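PDB 4TKT: AT-less polyketide synthase from Streptomyces platensis subsp. rosaceus, which probably catalyses the decarboxylative condensation that extends the growing chain, as a ketosynthase domain of the AT-less type I polyketide synthase for isomigrastatin. Local coordinates for residues A[67-72]-A[220-225]. Residues are numbered along the deposited sequence; the frame is centred on the assembly and turned at random.
Sequences GGFLDG and GKYLMI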
loop_
_atom_site.group_PDB
_atom_site.type_symbol
_atom_site.label_atom_id
_atom_site.label_comp_id
_atom_site.label_asym_id
_atom_site.label_seq_id
_atom_site.Cartn_x
_atom_site.Cartn_y
_atom_site.Cartn_z
ATOM N N GLY A 67 5.491 -17.078 10.046
ATOM C CA GLY A 67 5.087 -15.702 9.817
ATOM C C GLY A 67 5.122 -15.300 8.357
ATOM O O GLY A 67 5.750 -15.962 7.532
ATOM N N GLY A 68 4.429 -14.213 8.036
ATOM C CA GLY A 68 4.513 -13.616 6.716
ATOM C C GLY A 68 5.573 -12.539 6.771
ATOM O O GLY A 68 5.384 -11.510 7.420
ATOM N N PHE A 69 6.699 -12.774 6.108
ATOM C CA PHE A 69 7.846 -11.889 6.257
ATOM C C PHE A 69 8.212 -11.142 4.988
ATOM O O PHE A 69 8.139 -11.688 3.891
ATOM C CB PHE A 69 9.062 -12.680 6.741
ATOM C CG PHE A 69 8.942 -13.166 8.152
ATOM C CD1 PHE A 69 9.247 -12.331 9.211
ATOM C CD2 PHE A 69 8.520 -14.457 8.421
ATOM C CE1 PHE A 69 9.137 -12.771 10.511
ATOM C CE2 PHE A 69 8.413 -14.904 9.720
ATOM C CZ PHE A 69 8.718 -14.058 10.765
ATOM N N LEU A 70 8.606 -9.885 5.156
ATOM C CA LEU A 70 9.198 -9.117 4.072
ATOM C C LEU A 70 10.657 -9.525 3.908
ATOM O O LEU A 70 11.205 -10.232 4.753
ATOM C CB LEU A 70 9.092 -7.617 4.349
ATOM C CG LEU A 70 7.682 -7.051 4.517
ATOM C CD1 LEU A 70 7.729 -5.536 4.596
ATOM C CD2 LEU A 70 6.783 -7.504 3.382
ATOM N N ASP A 71 11.285 -9.084 2.824
ATOM C CA ASP A 71 12.707 -9.338 2.629
ATOM C C ASP A 71 13.508 -8.050 2.751
ATOM O O ASP A 71 13.142 -7.023 2.178
ATOM C CB ASP A 71 12.967 -9.992 1.273
ATOM C CG ASP A 71 12.507 -11.435 1.227
ATOM O OD1 ASP A 71 13.218 -12.301 1.778
ATOM O OD2 ASP A 71 11.440 -11.704 0.637
ATOM N N GLY A 72 14.596 -8.112 3.512
ATOM C CA GLY A 72 15.488 -6.979 3.678
ATOM C C GLY A 72 14.828 -5.762 4.293
ATOM O O GLY A 72 14.814 -4.689 3.691
ATOM N N GLY A 220 10.015 -10.835 20.910
ATOM C CA GLY A 220 9.055 -10.560 21.965
ATOM C C GLY A 220 7.609 -10.791 21.571
ATOM O O GLY A 220 6.831 -11.354 22.344
ATOM N N LYS A 221 7.252 -10.362 20.364
ATOM C CA LYS A 221 5.893 -10.525 19.861
ATOM C C LYS A 221 5.479 -11.991 19.854
ATOM O O LYS A 221 4.327 -12.324 20.123
ATOM C CB LYS A 221 5.771 -9.946 18.453
ATOM C CG LYS A 221 4.387 -10.083 17.844
ATOM C CD LYS A 221 4.400 -9.796 16.349
ATOM C CE LYS A 221 4.827 -8.369 16.052
ATOM N NZ LYS A 221 4.784 -8.074 14.593
ATOM N N TYR A 222 6.432 -12.867 19.553
ATOM C CA TYR A 222 6.156 -14.293 19.479
ATOM C C TYR A 222 6.042 -14.924 20.862
ATOM O O TYR A 222 5.236 -15.830 21.067
ATOM C CB TYR A 222 7.229 -14.995 18.648
ATOM C CG TYR A 222 6.959 -14.879 17.168
ATOM C CD1 TYR A 222 7.346 -13.749 16.458
ATOM C CD2 TYR A 222 6.287 -15.885 16.489
ATOM C CE1 TYR A 222 7.083 -13.633 15.104
ATOM C CE2 TYR A 222 6.019 -15.779 15.137
ATOM C CZ TYR A 222 6.419 -14.651 14.450
ATOM O OH TYR A 222 6.154 -14.545 13.107
ATOM N N LEU A 223 6.835 -14.440 21.812
ATOM C CA LEU A 223 6.715 -14.899 23.190
ATOM C C LEU A 223 5.377 -14.461 23.775
ATOM O O LEU A 223 4.856 -15.076 24.704
ATOM C CB LEU A 223 7.866 -14.364 24.043
ATOM C CG LEU A 223 9.258 -14.945 23.781
ATOM C CD1 LEU A 223 10.308 -14.195 24.582
ATOM C CD2 LEU A 223 9.299 -16.429 24.110
HETATM N N MSE A 224 4.825 -13.394 23.212
HETATM C CA MSE A 224 3.583 -12.817 23.702
HETATM C C MSE A 224 2.363 -13.590 23.214
HETATM O O MSE A 224 1.459 -13.897 23.992
HETATM C CB MSE A 224 3.482 -11.358 23.271
HETATM C CG MSE A 224 2.352 -10.595 23.922
HETATM SE SE MSE A 224 1.337 -9.576 22.618
HETATM C CE MSE A 224 0.096 -10.961 22.073
ATOM N N ILE A 225 2.336 -13.896 21.922
ATOM C CA ILE A 225 1.230 -14.655 21.351
ATOM C C ILE A 225 1.291 -16.115 21.789
ATOM O O ILE A 225 0.310 -16.849 21.674
ATOM C CB ILE A 225 1.221 -14.579 19.812
ATOM C CG1 ILE A 225 2.476 -15.225 19.227
ATOM C CG2 ILE A 225 1.112 -13.140 19.355
ATOM C CD1 ILE A 225 2.508 -15.216 17.708
#
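The rings of Phe69 and Tyr222 approach from opposite directions in nearly parallel planes, about 13° apart, but they do not overlap, so no face is stacked on a face. Within the thiolase-type ketosynthase fold, this buried contact joins the loop after strand 66-67 to the start of helix 220-227, which follows the core strand 208-214. The phenol oxygen comes obliquely to the leading atom of the other ring, with Tyr222 OH 3.5 Å from Phe69 CZ. Its approach to Phe69 CE2 is longer, at 4.1 Å. The rings themselves barely touch: Phe69 CZ and Tyr222 CZ lie 4.4 Å apart.

Tyrosine suits the helix site because its long, flat side chain reaches the loop and carries a hydroxyl at the far end. That oxygen is hydrogen-bonded to the carbonyl O of Trp66, which gives the buried polar atom a partner. Phenylalanine supplies an apolar neighbour, and its CG stands anti to the carbonyl carbon (chi1 -69°), from where the ring extends to the phenol. Ile41 touches both aromatic side chains, while Pro249 also packs on Tyr222.

The loop backbone is also held by partners outside the contact: Gly68 makes backbone hydrogen bonds with Pro249 and Glu251, and Leu70 N one with the carboxylate of Glu251. Further along, Gly72 N is hydrogen-bonded to a sulfonate oxygen of a bound MES, probably from the crystallisation liquor. Glycine suits position 67 because, with no side chain on the flank facing the helix, the phenol can come close to the main chain, Tyr222 OH lying 3.6 Å from Gly67 CA.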